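Transcriptional activator, putative (Pyrococcus furiosus, PDB 1RTW) is of unknown function but belongs to the TENA/THI-4/PQQC family, here a compact all-helical bundle assembled as four chains. Local coordinates at residues S72-Y75 / I76-L80; S117-E120 / G121-L125; E128-A131 / Y132-W136; P148-E151 / F152-W156. All blocks are in the same frame, centred on the assembly; numbering follows the deposited sequence.

Contact 1: residues S72-Y75 / I76-L80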
loop_
_atom_site.group_PDB
_atom_site.type_symbol
_atom_site.label_atom_id
_atom_site.label_comp_id
_atom_site.label_asym_id
_atom_site.label_seq_id
_atom_site.Cartn_x
_atom_site.Cartn_y
_atom_site.Cartn_z
ATOM N N SER B 72 19.178 9.674 -0.163
ATOM C CA SER B 72 19.356 8.728 0.933
ATOM C C SER B 72 19.256 7.291 0.467
ATOM O O SER B 72 20.091 6.459 0.833
ATOM C CB SER B 72 18.343 8.981 2.043
ATOM O OG SER B 72 18.519 10.267 2.576
ATOM N N ILE B 73 18.240 6.990 -0.332
ATOM C CA ILE B 73 18.075 5.628 -0.846
ATOM C C ILE B 73 19.285 5.226 -1.685
ATOM O O ILE B 73 19.800 4.107 -1.550
ATOM C CB ILE B 73 16.788 5.487 -1.657
ATOM C CG1 ILE B 73 15.590 5.593 -0.713
ATOM C CG2 ILE B 73 16.765 4.161 -2.415
ATOM C CD1 ILE B 73 14.244 5.529 -1.427
ATOM N N TYR B 74 19.772 6.159 -2.502
ATOM C CA TYR B 74 20.938 5.906 -3.338
ATOM C C TYR B 74 22.150 5.655 -2.433
ATOM O O TYR B 74 22.897 4.701 -2.640
ATOM C CB TYR B 74 21.199 7.095 -4.267
ATOM C CG TYR B 74 22.373 6.895 -5.199
ATOM C CD1 TYR B 74 22.382 5.856 -6.135
ATOM C CD2 TYR B 74 23.493 7.715 -5.119
ATOM C CE1 TYR B 74 23.486 5.642 -6.965
ATOM C CE2 TYR B 74 24.596 7.512 -5.942
ATOM C CZ TYR B 74 24.588 6.475 -6.859
ATOM O OH TYR B 74 25.680 6.269 -7.671
ATOM N N TYR B 75 22.312 6.500 -1.415
ATOM C CA TYR B 75 23.402 6.390 -0.449
ATOM C C TYR B 75 23.358 5.043 0.290
ATOM O O TYR B 75 24.327 4.274 0.236
ATOM C CB TYR B 75 23.324 7.567 0.532
ATOM C CG TYR B 75 24.301 7.534 1.691
ATOM C CD1 TYR B 75 25.683 7.444 1.483
ATOM C CD2 TYR B 75 23.834 7.602 3.009
ATOM C CE1 TYR B 75 26.576 7.419 2.566
ATOM C CE2 TYR B 75 24.708 7.583 4.093
ATOM C CZ TYR B 75 26.072 7.494 3.874
ATOM O OH TYR B 75 26.914 7.504 4.970
ATOM N N ILE B 76 22.212 4.730 0.899
ATOM C CA ILE B 76 22.025 3.476 1.638
ATOM C C ILE B 76 22.170 2.233 0.739
ATOM O O ILE B 76 22.620 1.186 1.204
ATOM C CB ILE B 76 20.628 3.421 2.342
ATOM C CG1 ILE B 76 20.367 4.678 3.175
ATOM C CG2 ILE B 76 20.521 2.211 3.231
ATOM C CD1 ILE B 76 21.494 5.102 4.024
ATOM N N SER B 77 21.770 2.340 -0.531
ATOM C CA SER B 77 21.876 1.215 -1.479
ATOM C C SER B 77 23.335 0.791 -1.685
ATOM O O SER B 77 23.611 -0.347 -2.069
ATOM C CB SER B 77 21.287 1.577 -2.844
ATOM O OG SER B 77 22.128 2.495 -3.533
ATOM N N LYS B 78 24.257 1.718 -1.441
ATOM C CA LYS B 78 25.683 1.439 -1.583
ATOM C C LYS B 78 26.120 0.361 -0.595
ATOM O O LYS B 78 27.049 -0.417 -0.876
ATOM C CB LYS B 78 26.500 2.721 -1.396
ATOM C CG LYS B 78 27.025 3.321 -2.694
ATOM C CD LYS B 78 25.981 3.313 -3.807
ATOM C CE LYS B 78 26.610 3.596 -5.172
ATOM N NZ LYS B 78 25.677 3.276 -6.294
ATOM N N GLU B 79 25.401 0.287 0.531
ATOM C CA GLU B 79 25.661 -0.700 1.583
ATOM C C GLU B 79 25.565 -2.120 1.035
ATOM O O GLU B 79 26.242 -3.016 1.524
ATOM C CB GLU B 79 24.673 -0.541 2.752
ATOM C CG GLU B 79 24.835 0.727 3.576
ATOM C CD GLU B 79 23.863 0.803 4.755
ATOM O OE1 GLU B 79 23.117 -0.168 5.010
ATOM O OE2 GLU B 79 23.850 1.842 5.441
ATOM N N LEU B 80 24.720 -2.324 0.026
ATOM C CA LEU B 80 24.573 -3.646 -0.579
ATOM C C LEU B 80 25.896 -4.110 -1.149
ATOM O O LEU B 80 26.296 -5.251 -0.927
ATOM C CB LEU B 80 23.528 -3.641 -1.694
ATOM C CG LEU B 80 22.099 -3.361 -1.246
ATOM C CD1 LEU B 80 21.177 -3.386 -2.453
ATOM C CD2 LEU B 80 21.674 -4.381 -0.193
#

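Contact 2: residues S117-E120 / G121-L125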
loop_
_atom_site.group_PDB
_atom_site.type_symbol
_atom_site.label_atom_id
_atom_site.label_comp_id
_atom_site.label_asym_id
_atom_site.label_seq_id
_atom_site.Cartn_x
_atom_site.Cartn_y
_atom_site.Cartn_z
ATOM N N SER B 117 1.267 6.189 9.866
ATOM C CA SER B 117 1.317 7.585 9.435
ATOM C C SER B 117 2.753 7.854 8.958
ATOM O O SER B 117 3.666 7.098 9.293
ATOM C CB SER B 117 1.018 8.489 10.624
ATOM O OG SER B 117 2.037 8.354 11.602
ATOM N N PHE B 118 2.960 8.938 8.214
ATOM C CA PHE B 118 4.303 9.258 7.733
ATOM C C PHE B 118 5.246 9.484 8.919
ATOM O O PHE B 118 6.393 9.021 8.911
ATOM C CB PHE B 118 4.285 10.496 6.830
ATOM C CG PHE B 118 5.630 10.839 6.248
ATOM C CD1 PHE B 118 6.258 9.970 5.366
ATOM C CD2 PHE B 118 6.274 12.024 6.585
ATOM C CE1 PHE B 118 7.492 10.269 4.834
ATOM C CE2 PHE B 118 7.518 12.333 6.053
ATOM C CZ PHE B 118 8.126 11.453 5.178
ATOM N N LEU B 119 4.714 10.135 9.956
ATOM C CA LEU B 119 5.444 10.446 11.177
ATOM C C LEU B 119 5.988 9.181 11.839
ATOM O O LEU B 119 7.141 9.135 12.275
ATOM C CB LEU B 119 4.523 11.197 12.150
ATOM C CG LEU B 119 5.130 11.505 13.525
ATOM C CD1 LEU B 119 6.259 12.533 13.388
ATOM C CD2 LEU B 119 4.051 11.993 14.495
ATOM N N GLU B 120 5.135 8.174 11.979
ATOM C CA GLU B 120 5.559 6.906 12.565
ATOM C C GLU B 120 6.668 6.287 11.703
ATOM O O GLU B 120 7.683 5.800 12.213
ATOM C CB GLU B 120 4.380 5.944 12.628
ATOM C CG GLU B 120 3.266 6.325 13.617
ATOM C CD GLU B 120 2.100 5.339 13.571
ATOM O OE1 GLU B 120 1.325 5.356 12.585
ATOM O OE2 GLU B 120 1.966 4.530 14.515
ATOM N N GLY B 121 6.468 6.337 10.389
ATOM C CA GLY B 121 7.439 5.785 9.474
ATOM C C GLY B 121 8.780 6.483 9.575
ATOM O O GLY B 121 9.819 5.835 9.704
ATOM N N PHE B 122 8.755 7.810 9.529
ATOM C CA PHE B 122 9.979 8.589 9.615
ATOM C C PHE B 122 10.628 8.415 10.986
ATOM O O PHE B 122 11.850 8.415 11.097
ATOM C CB PHE B 122 9.714 10.068 9.305
ATOM C CG PHE B 122 10.906 10.775 8.721
ATOM C CD1 PHE B 122 11.195 10.665 7.372
ATOM C CD2 PHE B 122 11.774 11.498 9.527
ATOM C CE1 PHE B 122 12.333 11.257 6.833
ATOM C CE2 PHE B 122 12.913 12.095 8.996
ATOM C CZ PHE B 122 13.194 11.972 7.645
ATOM N N THR B 123 9.809 8.242 12.022
ATOM C CA THR B 123 10.335 8.026 13.364
ATOM C C THR B 123 11.088 6.693 13.369
ATOM O O THR B 123 12.180 6.591 13.944
ATOM C CB THR B 123 9.198 8.021 14.436
ATOM O OG1 THR B 123 8.627 9.328 14.523
ATOM C CG2 THR B 123 9.726 7.653 15.802
ATOM N N ALA B 124 10.530 5.683 12.697
ATOM C CA ALA B 124 11.186 4.371 12.632
ATOM C C ALA B 124 12.523 4.483 11.894
ATOM O O ALA B 124 13.511 3.846 12.281
ATOM C CB ALA B 124 10.290 3.349 11.943
ATOM N N LEU B 125 12.550 5.310 10.847
ATOM C CA LEU B 125 13.760 5.515 10.071
ATOM C C LEU B 125 14.852 6.096 10.967
ATOM O O LEU B 125 15.951 5.555 11.041
ATOM C CB LEU B 125 13.501 6.451 8.890
ATOM C CG LEU B 125 14.761 6.831 8.094
ATOM C CD1 LEU B 125 15.321 5.598 7.398
ATOM C CD2 LEU B 125 14.420 7.882 7.086
#

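Contact 3: residues E128-A131 / Y132-W136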
loop_
_atom_site.group_PDB
_atom_site.type_symbol
_atom_site.label_atom_id
_atom_site.label_comp_id
_atom_site.label_asym_id
_atom_site.label_seq_id
_atom_site.Cartn_x
_atom_site.Cartn_y
_atom_site.Cartn_z
ATOM N N GLU B 128 16.267 3.521 13.576
ATOM C CA GLU B 128 17.141 2.540 12.930
ATOM C C GLU B 128 18.523 3.089 12.542
ATOM O O GLU B 128 19.535 2.399 12.670
ATOM C CB GLU B 128 16.446 1.995 11.674
ATOM C CG GLU B 128 17.403 1.570 10.537
ATOM C CD GLU B 128 16.872 1.892 9.145
ATOM O OE1 GLU B 128 15.845 2.578 9.013
ATOM O OE2 GLU B 128 17.475 1.452 8.156
ATOM N N GLU B 129 18.550 4.298 11.992
ATOM C CA GLU B 129 19.818 4.895 11.573
ATOM C C GLU B 129 20.619 5.393 12.759
ATOM O O GLU B 129 21.818 5.165 12.840
ATOM C CB GLU B 129 19.588 6.035 10.567
ATOM C CG GLU B 129 18.735 5.663 9.347
ATOM C CD GLU B 129 19.363 4.588 8.465
ATOM O OE1 GLU B 129 19.912 3.627 9.011
ATOM O OE2 GLU B 129 19.283 4.671 7.224
ATOM N N LYS B 130 19.934 6.059 13.683
ATOM C CA LYS B 130 20.563 6.603 14.875
ATOM C C LYS B 130 21.116 5.478 15.752
ATOM O O LYS B 130 22.198 5.607 16.337
ATOM C CB LYS B 130 19.552 7.459 15.637
ATOM C CG LYS B 130 20.028 8.001 16.962
ATOM C CD LYS B 130 21.148 9.000 16.806
ATOM C CE LYS B 130 21.514 9.598 18.146
ATOM N NZ LYS B 130 22.721 10.452 18.035
ATOM N N ALA B 131 20.397 4.362 15.811
ATOM C CA ALA B 131 20.840 3.216 16.595
ATOM C C ALA B 131 22.170 2.679 16.074
ATOM O O ALA B 131 23.095 2.435 16.853
ATOM C CB ALA B 131 19.803 2.121 16.559
ATOM N N TYR B 132 22.274 2.512 14.755
ATOM C CA TYR B 132 23.497 1.982 14.163
ATOM C C TYR B 132 24.658 2.956 14.232
ATOM O O TYR B 132 25.817 2.545 14.376
ATOM C CB TYR B 132 23.251 1.522 12.728
ATOM C CG TYR B 132 23.309 0.024 12.581
ATOM C CD1 TYR B 132 23.877 -0.562 11.457
ATOM C CD2 TYR B 132 22.829 -0.812 13.591
ATOM C CE1 TYR B 132 23.973 -1.957 11.340
ATOM C CE2 TYR B 132 22.924 -2.203 13.486
ATOM C CZ TYR B 132 23.494 -2.771 12.359
ATOM O OH TYR B 132 23.574 -4.148 12.257
ATOM N N TYR B 133 24.343 4.245 14.155
ATOM C CA TYR B 133 25.366 5.276 14.234
ATOM C C TYR B 133 26.033 5.199 15.606
ATOM O O TYR B 133 27.257 5.171 15.702
ATOM C CB TYR B 133 24.758 6.660 14.002
ATOM C CG TYR B 133 25.750 7.804 14.094
ATOM C CD1 TYR B 133 26.968 7.759 13.421
ATOM C CD2 TYR B 133 25.466 8.929 14.866
ATOM C CE1 TYR B 133 27.884 8.808 13.517
ATOM C CE2 TYR B 133 26.367 9.985 14.973
ATOM C CZ TYR B 133 27.574 9.924 14.298
ATOM O OH TYR B 133 28.457 10.985 14.392
ATOM N N GLU B 134 25.222 5.100 16.652
ATOM C CA GLU B 134 25.740 5.011 18.016
ATOM C C GLU B 134 26.529 3.730 18.294
ATOM O O GLU B 134 27.631 3.785 18.847
ATOM C CB GLU B 134 24.600 5.153 19.029
ATOM C CG GLU B 134 23.972 6.540 19.066
ATOM C CD GLU B 134 24.966 7.634 19.407
ATOM O OE1 GLU B 134 25.842 7.406 20.266
ATOM O OE2 GLU B 134 24.873 8.729 18.815
ATOM N N ALA B 135 25.981 2.587 17.881
ATOM C CA ALA B 135 26.625 1.290 18.099
ATOM C C ALA B 135 27.994 1.191 17.454
ATOM O O ALA B 135 28.966 0.804 18.097
ATOM C CB ALA B 135 25.734 0.171 17.598
ATOM N N TRP B 136 28.064 1.549 16.178
ATOM C CA TRP B 136 29.315 1.492 15.452
ATOM C C TRP B 136 30.266 2.605 15.883
ATOM O O TRP B 136 31.480 2.479 15.743
ATOM C CB TRP B 136 29.047 1.485 13.948
ATOM C CG TRP B 136 28.352 0.220 13.551
ATOM C CD1 TRP B 136 27.011 0.051 13.327
ATOM C CD2 TRP B 136 28.941 -1.080 13.439
ATOM N NE1 TRP B 136 26.732 -1.268 13.091
ATOM C CE2 TRP B 136 27.890 -1.983 13.151
ATOM C CE3 TRP B 136 30.246 -1.565 13.551
ATOM C CZ2 TRP B 136 28.116 -3.353 12.987
ATOM C CZ3 TRP B 136 30.465 -2.927 13.387
ATOM C CH2 TRP B 136 29.404 -3.803 13.102
#

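Contact 4: residues P148-E151 / F152-W156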
loop_
_atom_site.group_PDB
_atom_site.type_symbol
_atom_site.label_atom_id
_atom_site.label_comp_id
_atom_site.label_asym_id
_atom_site.label_seq_id
_atom_site.Cartn_x
_atom_site.Cartn_y
_atom_site.Cartn_z
ATOM N N PRO B 148 39.212 -6.660 11.171
ATOM C CA PRO B 148 39.131 -7.269 9.843
ATOM C C PRO B 148 37.837 -6.788 9.187
ATOM O O PRO B 148 37.582 -7.045 8.011
ATOM C CB PRO B 148 39.020 -8.766 10.159
ATOM C CG PRO B 148 39.592 -8.906 11.526
ATOM C CD PRO B 148 39.075 -7.690 12.218
ATOM N N TYR B 149 37.002 -6.120 9.978
ATOM C CA TYR B 149 35.719 -5.612 9.499
ATOM C C TYR B 149 35.684 -4.100 9.620
ATOM O O TYR B 149 34.626 -3.508 9.840
ATOM C CB TYR B 149 34.581 -6.220 10.322
ATOM C CG TYR B 149 34.775 -7.688 10.587
ATOM C CD1 TYR B 149 34.765 -8.610 9.540
ATOM C CD2 TYR B 149 35.012 -8.157 11.876
ATOM C CE1 TYR B 149 34.990 -9.961 9.770
ATOM C CE2 TYR B 149 35.238 -9.513 12.116
ATOM C CZ TYR B 149 35.226 -10.404 11.055
ATOM O OH TYR B 149 35.473 -11.735 11.267
ATOM N N GLN B 150 36.847 -3.482 9.442
ATOM C CA GLN B 150 36.978 -2.036 9.534
ATOM C C GLN B 150 36.035 -1.287 8.584
ATOM O O GLN B 150 35.519 -0.221 8.932
ATOM C CB GLN B 150 38.431 -1.636 9.271
ATOM C CG GLN B 150 38.754 -0.209 9.640
ATOM C CD GLN B 150 38.576 0.063 11.109
ATOM O OE1 GLN B 150 38.948 -0.754 11.954
ATOM N NE2 GLN B 150 38.016 1.222 11.430
ATOM N N GLU B 151 35.789 -1.861 7.409
ATOM C CA GLU B 151 34.906 -1.244 6.415
ATOM C C GLU B 151 33.554 -0.878 7.030
ATOM O O GLU B 151 33.094 0.260 6.900
ATOM C CB GLU B 151 34.681 -2.181 5.221
ATOM C CG GLU B 151 35.951 -2.779 4.625
ATOM C CD GLU B 151 36.097 -4.264 4.927
ATOM O OE1 GLU B 151 36.164 -4.632 6.125
ATOM O OE2 GLU B 151 36.141 -5.061 3.958
ATOM N N PHE B 152 32.939 -1.847 7.708
ATOM C CA PHE B 152 31.641 -1.656 8.363
ATOM C C PHE B 152 31.702 -0.674 9.521
ATOM O O PHE B 152 30.803 0.153 9.685
ATOM C CB PHE B 152 31.095 -2.990 8.869
ATOM C CG PHE B 152 30.869 -3.985 7.786
ATOM C CD1 PHE B 152 29.633 -4.088 7.176
ATOM C CD2 PHE B 152 31.907 -4.789 7.345
ATOM C CE1 PHE B 152 29.432 -4.975 6.137
ATOM C CE2 PHE B 152 31.721 -5.681 6.309
ATOM C CZ PHE B 152 30.479 -5.776 5.698
ATOM N N ILE B 153 32.757 -0.775 10.324
ATOM C CA ILE B 153 32.933 0.105 11.463
ATOM C C ILE B 153 33.020 1.551 10.992
ATOM O O ILE B 153 32.381 2.431 11.563
ATOM C CB ILE B 153 34.204 -0.242 12.244
ATOM C CG1 ILE B 153 34.161 -1.700 12.675
ATOM C CG2 ILE B 153 34.313 0.632 13.485
ATOM C CD1 ILE B 153 35.438 -2.176 13.301
ATOM N N ASN B 154 33.801 1.777 9.937
ATOM C CA ASN B 154 33.985 3.109 9.375
ATOM C C ASN B 154 32.733 3.673 8.728
ATOM O O ASN B 154 32.398 4.828 8.954
ATOM C CB ASN B 154 35.122 3.123 8.342
ATOM C CG ASN B 154 36.504 3.034 8.982
ATOM O OD1 ASN B 154 36.697 3.412 10.147
ATOM N ND2 ASN B 154 37.474 2.530 8.218
ATOM N N HIS B 155 32.044 2.871 7.922
ATOM C CA HIS B 155 30.849 3.361 7.253
ATOM C C HIS B 155 29.765 3.879 8.202
ATOM O O HIS B 155 29.299 5.003 8.047
ATOM C CB HIS B 155 30.254 2.309 6.306
ATOM C CG HIS B 155 28.954 2.738 5.690
ATOM N ND1 HIS B 155 27.747 2.178 6.048
ATOM C CD2 HIS B 155 28.667 3.743 4.837
ATOM C CE1 HIS B 155 26.771 2.833 5.446
ATOM N NE2 HIS B 155 27.297 3.787 4.707
ATOM N N TRP B 156 29.410 3.090 9.212
ATOM C CA TRP B 156 28.365 3.512 10.134
ATOM C C TRP B 156 28.767 4.522 11.206
ATOM O O TRP B 156 27.900 5.135 11.842
ATOM C CB TRP B 156 27.674 2.301 10.748
ATOM C CG TRP B 156 26.766 1.631 9.780
ATOM C CD1 TRP B 156 25.756 2.211 9.064
ATOM C CD2 TRP B 156 26.763 0.254 9.425
ATOM N NE1 TRP B 156 25.123 1.277 8.285
ATOM C CE2 TRP B 156 25.732 0.056 8.484
ATOM C CE3 TRP B 156 27.542 -0.847 9.804
ATOM C CZ2 TRP B 156 25.443 -1.185 7.929
ATOM C CZ3 TRP B 156 27.260 -2.079 9.257
ATOM C CH2 TRP B 156 26.222 -2.241 8.323
#

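Contact 1: residues S72-Y75 / I76-L80
The Y74 ring receives the K78 ammonium obliquely: NZ of K78 lies 3.3 Å from CE1 of Y74 and also close to CZ and OH. Bent at its chi2 (43°), the K78 chain folds back along the helix toward the ring; NZ also makes a long, weak ion pair with E81. The Y74 ring also stacks on Y74 of the second subunit. The Y75 ring, likewise met obliquely, takes the CD1 methyl of I76, with CD2 of Y75 3.6 Å from CD1 of I76. All this lies on helix 66-89 of the bundle, where Y74 looks to the subunit interface and I76 turns to helices 33-60 and 159-176. Along the backbone, N of I76 bonds to O of S72 at 2.7 Å. Beside it, CG1 of I76 packs tightly on the same oxygen, at 3.0 Å. S77 sets OG between its own N and carbonyl carbon (chi1 72°), from where OG makes a short 2.5 Å bond to O of Y74, tilted 28° from that carbonyl plane. N of K78 bonds to O of Y75 at 3.1 Å and only weakly to O of Y74; the helix is kinked at E79 and L80, whose amides bond three residues back, to O of I76 and O of S77.

Contact 2: residues S117-E120 / G121-L125
T123 grips O of L119 twice, with its backbone N at 2.8 Å and its OG1 at 2.7 Å, the two donors coming from opposite faces of the carbonyl plane. The hydroxyl can do this because OG1 stands beside T123's own backbone N (chi1 -67°), facing the preceding turn. These are the first two turns of helix 118-142, which opens with a capping box. S117, at the N-cap, accepts with its OG from N of E120 at 3.1 Å, while OE1 of E120 takes the return bond from N of S117 at 2.8 Å through its anti lone pair, an almost straight approach (172°). OG of S117 also donates to OE1 of E120, so two donors grip OE1, which should restrain the carboxylate; OE1 of E183 is a weaker, alternative partner of the same hydroxyl. On another side of the turn F118 and F122 lie side by side, pointing the same way. Their planes make 41°, an oblique pairing, and the rings meet through CZ of F118 and CD1 of F122, 3.9 Å apart. N of G121 bonds to O of S117. Outward from these, helix 181-201 flanks E120 and T123, helix 159-176 lies against F118, F122 and T123, and A61, P62 and L65 pack on F118. In the second turn, N of A124 bonds to O of E120 at 2.9 Å.

Contact 3: residues E128-A131 / Y132-W136
E128-A131 and Y132-W136 follow one another along helix 118-142, each amide bonding to the carbonyl four residues back. The bond from N of Y132 to O of E128 is weak at 3.4 Å, whereas N of Y133 reaches O of E129 at 3.0 Å. The next two, E134 to K130 and A135 to A131, are regular, each 3.1 Å between N and O. On the flank that packs on W14 of helix 11-15, K130 and E134 fold toward each other, each chain bent at chi2, and NZ of K130 forms a salt bridge with OE2 of E134 at 2.9 Å. The ammonium comes from the anti side, 28° out of the carboxylate plane; it also lies near the edge of the Y133 ring. Inward, NE1 of W136 sits over one face of the Y132 ring, 3.3 Å above its plane and toward the rim, while OH of Y132 bonds to W39. The carboxylates of E128 and E129 lie close to a bound phosphate ion, probably from the crystallisation liquor, and OE2 of E129 is held by OH of Y164. Since OE2 of E134 forms a second salt bridge with K137, one oxygen lies between two lysines, likely favouring its ionised form.

Contact 4: residues P148-E151 / F152-W156
Q150 and N154 carry their amides one turn apart on helix 150-157, the two planes 54° from parallel. The bond between them is lopsided: NE2 of Q150 stays in its own amide plane and reaches OD1 of N154 at 2.9 Å, but from above the N154 carbonyl plane rather than along a lone pair. With CG anti to the backbone N (chi1 -167°), CG of Q150 comes 3.3 Å from ND2 of N154, and the bend at chi2 turns the amide toward OD1. I153 crosses Q150 at about a right angle, leaving CD1 of I153 4.0 Å from OE1 of Q150. Its CG1 rests 3.4 Å from O of Y149. That carbonyl, at the N-cap position, also faces the edge of the F152 ring and receives only weak bonds from the amides of F152 and I153; N of N154 to O of Q150, at 2.8 Å, is the first firm backbone link. CB of P148 lies over the centre of the Y149 ring, and Y149 stacks with F36. F152 meets F83 edge-to-face on helix 66-89. Further along, ND1 of H155 hangs 3.5 Å above the W156 ring, toward its rim. The neutral amide pair thus adds a directional but poorly aligned bond on the partly exposed side, whereas the inner side is held by aromatic packing and the bond from NE1 of W156 to E79.

Overall arrangement
Contacts 1, 2 and 3 are largely buried, while contact 4 is partly buried and lies about 27 Å, centre to centre, from contact 2, across the middle of the chain. Contacts 2 and 3 share helix 118-142: the first is a capped helix start with apolar packing, the second, nearest the chain centre, mixes a flank salt bridge with inward carboxylates. Contact 1 alone adjoins another subunit. Contacts 1, 3 and 4 converge: W156 links contact 4 to contact 1 and packs on Y132 and W136 of contact 3, and bound phosphate lies near E79 of contact 1 and near E128 and E129 of contact 3, consistent with one shared pocket. Contact 2 touches neither contact 1 nor contact 4.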